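PDB 5K87: 2-methyl-aconitate isomerase from Shewanella oneidensis, which interconverts 2-methyl-trans-aconitate and 2-methyl-cis-aconitate by base-catalysed proton abstraction with rotation about the C2-C3 bond, in the 2-methylcitrate route of propionate breakdown. Local coordinates for residues Y18-T23 against F167-V172; F174-V179 against S383-V388; G201-V206 against P337-N342. The protein carries 1 engineered substitution. All blocks are in the same frame, centred on the assembly; numbering follows the deposited sequence.

Contact 1 (Y18-T23 against F167-V172); sequences YMRGGT and FELDGV
The guanidinium of R20 is the flat group of this contact: one face is covered by the methyl CG1 of V172, set over its centre with CZ to CG1 at 3.5 Å, while the CA of G22 lies at its edge, in plane. L169 CD1 comes in obliquely, 4.4 Å from R20 NH1. The place is where strand 12-21, in a fold of the diaminopimelate epimerase clan, ends beside the substrate pocket, and the loop before strand 179-184 folds over that end. R20 turns back on its own chain, its bend at chi3 (64°) bringing NH1 to within 2.9 Å of G22 O, a bond in the guanidinium plane and on a lone pair of the carbonyl. With NE in a salt bridge to D64 of the second subunit and NH1 also bonded to S385 OG, the group is fixed in orientation and its buried charge is probably balanced, so an aliphatic valine can lie on its face. L169 to V172 form a type II turn, closed by V172 N to L169 O at 3.0 Å. G171 takes the third position of the turn with positive phi (102°), and having no side chain it admits the methyl of T23, whose backbone N is bonded to the substrate-binding N111. T23 CG2 rests 3.8 Å from both D170 O and G171 O, and V172 CG2 stands 3.2 Å from G22 O.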
# COMPACT_ATOMS: atom_id res chain seq x y z
N TYR A 18 -1.80 13.20 -5.72
CA TYR A 18 -1.98 11.77 -5.56
C TYR A 18 -3.46 11.48 -5.77
O TYR A 18 -4.32 12.07 -5.08
CB TYR A 18 -1.52 11.41 -4.16
CG TYR A 18 -1.56 9.95 -3.77
CD1 TYR A 18 -0.92 8.97 -4.52
CD2 TYR A 18 -2.20 9.58 -2.60
CE1 TYR A 18 -0.93 7.65 -4.09
CE2 TYR A 18 -2.21 8.27 -2.18
CZ TYR A 18 -1.58 7.32 -2.93
OH TYR A 18 -1.62 6.02 -2.47
N MET A 19 -3.77 10.63 -6.75
CA MET A 19 -5.16 10.41 -7.18
C MET A 19 -5.48 8.94 -7.28
O MET A 19 -4.61 8.12 -7.59
CB MET A 19 -5.43 11.03 -8.55
CG MET A 19 -5.11 12.50 -8.65
SD MET A 19 -5.61 13.22 -10.22
CE MET A 19 -7.39 13.05 -10.16
N ARG A 20 -6.75 8.61 -7.02
CA ARG A 20 -7.30 7.35 -7.51
C ARG A 20 -7.90 7.56 -8.89
O ARG A 20 -8.65 8.53 -9.11
CB ARG A 20 -8.38 6.81 -6.57
CG ARG A 20 -9.02 5.54 -7.11
CD ARG A 20 -10.23 5.05 -6.31
NE ARG A 20 -11.36 5.99 -6.34
CZ ARG A 20 -12.15 6.19 -7.38
NH1 ARG A 20 -11.96 5.54 -8.52
NH2 ARG A 20 -13.14 7.07 -7.29
N GLY A 21 -7.57 6.69 -9.84
CA GLY A 21 -8.27 6.60 -11.11
C GLY A 21 -8.70 5.17 -11.29
O GLY A 21 -7.87 4.27 -11.24
N GLY A 22 -10.00 4.93 -11.46
CA GLY A 22 -10.50 3.57 -11.52
C GLY A 22 -10.06 2.80 -10.29
O GLY A 22 -10.19 3.29 -9.16
N THR A 23 -9.50 1.61 -10.49
CA THR A 23 -9.05 0.76 -9.40
C THR A 23 -7.55 0.88 -9.13
O THR A 23 -6.94 -0.06 -8.62
CB THR A 23 -9.40 -0.71 -9.67
OG1 THR A 23 -8.92 -1.09 -10.97
CG2 THR A 23 -10.90 -0.89 -9.66
N PHE A 167 -21.82 6.98 -8.70
CA PHE A 167 -21.44 5.90 -9.61
C PHE A 167 -20.47 4.94 -8.94
O PHE A 167 -19.45 5.35 -8.39
CB PHE A 167 -20.80 6.46 -10.88
CG PHE A 167 -20.59 5.43 -11.94
CD1 PHE A 167 -21.67 4.91 -12.64
CD2 PHE A 167 -19.32 4.96 -12.24
CE1 PHE A 167 -21.49 3.95 -13.62
CE2 PHE A 167 -19.14 4.01 -13.24
CZ PHE A 167 -20.22 3.50 -13.91
N GLU A 168 -20.80 3.65 -9.00
CA GLU A 168 -19.99 2.63 -8.34
C GLU A 168 -19.25 1.77 -9.37
O GLU A 168 -19.79 1.44 -10.43
CB GLU A 168 -20.85 1.76 -7.42
CG GLU A 168 -21.73 2.57 -6.48
CD GLU A 168 -21.85 1.95 -5.10
OE1 GLU A 168 -22.51 2.57 -4.23
OE2 GLU A 168 -21.29 0.86 -4.87
N LEU A 169 -18.00 1.44 -9.04
CA LEU A 169 -17.19 0.52 -9.83
C LEU A 169 -16.82 -0.62 -8.91
O LEU A 169 -16.42 -0.37 -7.77
CB LEU A 169 -15.86 1.17 -10.26
CG LEU A 169 -15.61 2.58 -10.77
CD1 LEU A 169 -14.14 2.76 -11.12
CD2 LEU A 169 -16.43 2.84 -11.98
N ASP A 170 -16.90 -1.86 -9.40
CA ASP A 170 -16.42 -2.99 -8.62
C ASP A 170 -14.91 -2.89 -8.49
O ASP A 170 -14.18 -2.76 -9.47
CB ASP A 170 -16.84 -4.32 -9.26
CG ASP A 170 -18.32 -4.62 -9.06
OD1 ASP A 170 -18.98 -3.93 -8.26
OD2 ASP A 170 -18.82 -5.57 -9.70
N GLY A 171 -14.44 -2.94 -7.24
CA GLY A 171 -13.04 -2.70 -6.94
C GLY A 171 -12.78 -1.31 -6.39
O GLY A 171 -11.66 -1.03 -5.96
N VAL A 172 -13.78 -0.44 -6.42
CA VAL A 172 -13.66 0.89 -5.83
C VAL A 172 -14.64 0.99 -4.69
O VAL A 172 -15.86 0.85 -4.85
CB VAL A 172 -13.88 2.03 -6.82
CG1 VAL A 172 -13.85 3.38 -6.09
CG2 VAL A 172 -12.82 1.99 -7.90

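Contact 2 (F174-V179 against S383-V388); sequences FPAAEV and SRSARV
E178 OE2 is gripped twice: the hydroxyl OG of S383 donates to it across the contact at 2.6 Å, and Q180 NE2 from just beyond the segment adds a second bond. The serine uses the anti lone pair of the carboxylate oxygen. A glutamate suits the place because its chain, with CG anti to the backbone N (chi1 -176°) and fully extended beyond, reaches along to the neighbouring strand; the short serine answers with a hydroxyl close to its own backbone. Next to this bond V179 and R384 make an antiparallel hydrogen-bonded pair, with V179 N to R384 O and R384 N to V179 O both at 2.9 Å and almost straight. Toward A177 and S385 no further backbone bond joins the two segments. There A177 O comes within 3.2 Å of S385 CB, and a water bridges the gap, accepting from A386 N at 2.9 Å and lying 2.7 Å from A177 O, to which it can donate. Small side chains fit this close approach: A176 CB meets S385 CB at 4.0 Å, and the hydroxyl of S385 is bonded to R20 NH1.

R384 CB lies on the same sheet face as V179, but the chain bends at chi2 and chi3, and its end leads away. NE bonds back to S383 O at 2.9 Å (168°) in the guanidinium plane, which fixes the rotation of the group, while NH2 bonds N111 OD1. R384 is therefore a second-shell residue that probably positions the substrate-binding asparagine. This is the start of an antiparallel strand pairing, where strand 179-184 joins the long, interrupted strand 374-391 in a protein of the diaminopimelate epimerase clan.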
# COMPACT_ATOMS: atom_id res chain seq x y z
N PHE A 174 -15.82 3.30 -2.64
CA PHE A 174 -16.83 4.33 -2.45
C PHE A 174 -17.27 4.90 -3.79
O PHE A 174 -16.49 4.93 -4.73
CB PHE A 174 -16.23 5.44 -1.58
CG PHE A 174 -15.77 4.97 -0.23
CD1 PHE A 174 -16.69 4.74 0.79
CD2 PHE A 174 -14.43 4.76 0.04
CE1 PHE A 174 -16.27 4.32 2.04
CE2 PHE A 174 -14.01 4.33 1.29
CZ PHE A 174 -14.93 4.11 2.29
N PRO A 175 -18.52 5.37 -3.88
CA PRO A 175 -19.02 5.92 -5.15
C PRO A 175 -18.39 7.28 -5.46
O PRO A 175 -17.89 7.96 -4.57
CB PRO A 175 -20.52 6.09 -4.88
CG PRO A 175 -20.62 6.29 -3.41
CD PRO A 175 -19.54 5.42 -2.82
N ALA A 176 -18.40 7.65 -6.74
CA ALA A 176 -17.89 8.94 -7.18
C ALA A 176 -18.59 9.30 -8.49
O ALA A 176 -19.47 8.56 -8.95
CB ALA A 176 -16.38 8.89 -7.37
N ALA A 177 -18.23 10.42 -9.11
CA ALA A 177 -18.83 10.79 -10.38
C ALA A 177 -18.39 9.85 -11.50
O ALA A 177 -17.21 9.50 -11.60
CB ALA A 177 -18.49 12.22 -10.74
N GLU A 178 -19.32 9.44 -12.35
CA GLU A 178 -18.98 8.63 -13.51
C GLU A 178 -18.16 9.42 -14.53
O GLU A 178 -18.53 10.53 -14.91
CB GLU A 178 -20.26 8.13 -14.19
CG GLU A 178 -20.00 7.19 -15.36
CD GLU A 178 -21.27 6.70 -16.04
OE1 GLU A 178 -22.38 7.11 -15.63
OE2 GLU A 178 -21.15 5.89 -16.99
N VAL A 179 -17.06 8.82 -14.99
CA VAL A 179 -16.27 9.39 -16.06
C VAL A 179 -16.19 8.37 -17.18
O VAL A 179 -15.53 7.33 -17.06
CB VAL A 179 -14.85 9.75 -15.58
CG1 VAL A 179 -14.04 10.33 -16.74
CG2 VAL A 179 -14.92 10.73 -14.42
N SER A 383 -16.73 2.92 -18.42
CA SER A 383 -16.85 3.97 -17.43
C SER A 383 -15.94 3.70 -16.25
O SER A 383 -15.82 2.56 -15.79
CB SER A 383 -18.29 4.10 -16.97
OG SER A 383 -19.09 4.60 -18.02
N ARG A 384 -15.31 4.76 -15.76
CA ARG A 384 -14.50 4.70 -14.56
C ARG A 384 -14.92 5.88 -13.68
O ARG A 384 -16.04 6.40 -13.82
CB ARG A 384 -13.01 4.73 -14.95
CG ARG A 384 -12.56 3.58 -15.87
CD ARG A 384 -12.18 2.30 -15.12
NE ARG A 384 -13.32 1.49 -14.72
CZ ARG A 384 -13.22 0.37 -14.02
NH1 ARG A 384 -14.30 -0.33 -13.71
NH2 ARG A 384 -12.03 -0.06 -13.61
N SER A 385 -14.07 6.27 -12.73
CA SER A 385 -14.28 7.43 -11.88
C SER A 385 -12.90 7.80 -11.37
O SER A 385 -11.95 7.03 -11.54
CB SER A 385 -15.22 7.12 -10.72
OG SER A 385 -14.63 6.21 -9.79
N ALA A 386 -12.78 8.98 -10.75
CA ALA A 386 -11.50 9.43 -10.22
C ALA A 386 -11.70 10.42 -9.11
O ALA A 386 -12.72 11.11 -9.05
CB ALA A 386 -10.69 10.08 -11.32
N ARG A 387 -10.71 10.53 -8.24
CA ARG A 387 -10.72 11.59 -7.24
C ARG A 387 -9.33 11.87 -6.72
O ARG A 387 -8.47 10.98 -6.66
CB ARG A 387 -11.68 11.26 -6.08
CG ARG A 387 -11.41 9.94 -5.41
CD ARG A 387 -12.38 9.65 -4.25
NE ARG A 387 -12.06 10.48 -3.09
CZ ARG A 387 -11.43 10.09 -1.98
NH1 ARG A 387 -11.21 10.99 -1.06
NH2 ARG A 387 -11.05 8.84 -1.77
N VAL A 388 -9.12 13.12 -6.34
CA VAL A 388 -7.92 13.51 -5.64
C VAL A 388 -7.94 12.98 -4.21
O VAL A 388 -8.93 13.15 -3.48
CB VAL A 388 -7.80 15.03 -5.62
CG1 VAL A 388 -6.64 15.47 -4.73
CG2 VAL A 388 -7.64 15.55 -7.03
O HOH W 1 -15.05 10.82 -10.74

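Contact 3 (G201-V206 against P337-N342); sequences GNLVDV and PGTLVN
L203 reaches from the loop before strand 205-209 to the turn that leads into helix 340-344. Its CB faces G338 O at 4.2 Å. CG, placed anti to the carbonyl carbon (chi1 -62°), is the branch point from which the two methyls part: CD1 goes to P337 O at 3.3 Å, and CD2 to the methyl CG2 of T339 at 4.3 Å. Leucine suits this partly exposed position because its forked end can lie against a bare piece of backbone and a methyl together. G338 supplies that backbone, since without a side chain it lets CD1 come close, and its positive phi (106°) is readily taken up by glycine. T339 is the N-cap of helix 340-344: its OG1 accepts from N342 N at 3.0 Å and is also hydrogen-bonded to A333 O. N342 returns a bond of its own, its OD1 accepting from G338 N at 2.9 Å from above the carbonyl plane of the amide, so the residues before the helix are tied to its first turn. V204 has two conformers; in one of them CG1 lies 3.3 Å from G338 O and 3.8 Å from L340 CD2, the side chains crossing at about a right angle, a contact that may not hold in the other. Between the segments the hydroxyl of T218, on strand 213-221, hydrogen-bonds both L203 O and L340 N.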
# COMPACT_ATOMS: atom_id res chain seq x y z
N GLY A 201 -1.27 -12.90 -37.11
CA GLY A 201 -2.17 -13.01 -38.24
C GLY A 201 -3.31 -13.98 -38.01
O GLY A 201 -4.16 -14.17 -38.89
N ASN A 202 -3.33 -14.61 -36.84
CA ASN A 202 -4.35 -15.60 -36.50
C ASN A 202 -5.19 -15.16 -35.30
O ASN A 202 -4.68 -14.53 -34.37
CB ASN A 202 -3.70 -16.94 -36.17
CG ASN A 202 -2.78 -17.42 -37.28
OD1 ASN A 202 -3.14 -17.37 -38.46
ND2 ASN A 202 -1.58 -17.86 -36.91
N LEU A 203 -6.47 -15.52 -35.33
CA LEU A 203 -7.38 -15.22 -34.22
C LEU A 203 -7.03 -16.07 -33.01
O LEU A 203 -7.15 -15.62 -31.87
CB LEU A 203 -8.83 -15.51 -34.63
CG LEU A 203 -9.37 -14.67 -35.78
CD1 LEU A 203 -10.81 -15.04 -36.08
CD2 LEU A 203 -9.23 -13.20 -35.44
N VAL A 204 -6.64 -17.31 -33.26
CA VAL A 204 -6.18 -18.22 -32.22
C VAL A 204 -4.89 -18.88 -32.70
O VAL A 204 -4.69 -19.07 -33.90
CB VAL A 204 -7.23 -19.30 -31.88
CG1 VAL A 204 -8.54 -18.66 -31.44
CG2 VAL A 204 -7.44 -20.25 -33.05
N ASP A 205 -4.02 -19.21 -31.76
CA ASP A 205 -2.79 -19.89 -32.07
C ASP A 205 -2.60 -21.01 -31.08
O ASP A 205 -3.28 -21.07 -30.06
CB ASP A 205 -1.61 -18.92 -31.99
CG ASP A 205 -1.56 -17.95 -33.14
OD1 ASP A 205 -1.13 -18.36 -34.24
OD2 ASP A 205 -1.96 -16.78 -32.96
N VAL A 206 -1.68 -21.91 -31.40
CA VAL A 206 -1.25 -22.89 -30.43
C VAL A 206 0.11 -22.45 -29.93
O VAL A 206 1.08 -22.42 -30.68
CB VAL A 206 -1.17 -24.31 -31.03
CG1 VAL A 206 -0.67 -25.28 -29.98
CG2 VAL A 206 -2.53 -24.73 -31.55
N PRO A 337 -15.28 -12.25 -33.85
CA PRO A 337 -15.74 -13.64 -33.77
C PRO A 337 -14.60 -14.63 -33.97
O PRO A 337 -13.83 -14.50 -34.91
CB PRO A 337 -16.75 -13.73 -34.92
CG PRO A 337 -17.27 -12.34 -35.05
CD PRO A 337 -16.08 -11.45 -34.80
N GLY A 338 -14.48 -15.58 -33.05
CA GLY A 338 -13.46 -16.61 -33.16
C GLY A 338 -12.27 -16.49 -32.23
O GLY A 338 -11.52 -17.45 -32.09
N THR A 339 -12.04 -15.33 -31.62
CA THR A 339 -10.97 -15.25 -30.62
C THR A 339 -11.36 -16.07 -29.41
O THR A 339 -12.54 -16.38 -29.21
CB THR A 339 -10.68 -13.81 -30.15
OG1 THR A 339 -11.79 -13.32 -29.40
CG2 THR A 339 -10.38 -12.88 -31.32
N LEU A 340 -10.39 -16.44 -28.58
CA LEU A 340 -10.70 -17.19 -27.37
C LEU A 340 -11.62 -16.41 -26.44
O LEU A 340 -12.43 -16.98 -25.73
CB LEU A 340 -9.43 -17.59 -26.63
CG LEU A 340 -8.53 -18.62 -27.30
CD1 LEU A 340 -7.52 -19.16 -26.30
CD2 LEU A 340 -9.35 -19.76 -27.90
N VAL A 341 -11.47 -15.08 -26.43
CA VAL A 341 -12.30 -14.23 -25.60
C VAL A 341 -13.74 -14.26 -26.12
O VAL A 341 -14.69 -14.45 -25.37
CB VAL A 341 -11.77 -12.79 -25.59
CG1 VAL A 341 -12.67 -11.88 -24.78
CG2 VAL A 341 -10.32 -12.74 -25.06
N ASN A 342 -13.88 -14.09 -27.43
CA ASN A 342 -15.17 -14.17 -28.09
C ASN A 342 -15.85 -15.51 -27.82
O ASN A 342 -17.04 -15.56 -27.51
CB ASN A 342 -15.00 -13.94 -29.58
CG ASN A 342 -16.28 -14.15 -30.34
OD1 ASN A 342 -16.49 -15.21 -30.93
ND2 ASN A 342 -17.14 -13.15 -30.34

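Overall arrangement
Contacts 1 and 2 form one continuous region, their centres about 6 Å apart. Neighbouring strands 12-21 and 374-391 meet there, G22 N lying 2.9 Å from S385 O, while F167 N and A176 O at 2.8 Å close the loop on itself; both are probable hydrogen bonds. Both contacts also touch the second subunit and border the active site: nearest atoms of the T23 side chain and the bound malonate are about 5 Å apart, those of the R384 side chain and malonate about 7 Å. Contact 3 is remote from the substrate-binding residues, across the chain's centre from contact 1, with centres about 31 Å from contact 1 and 33 Å from contact 2. Both of its segments fall in sequence between the two of contact 2.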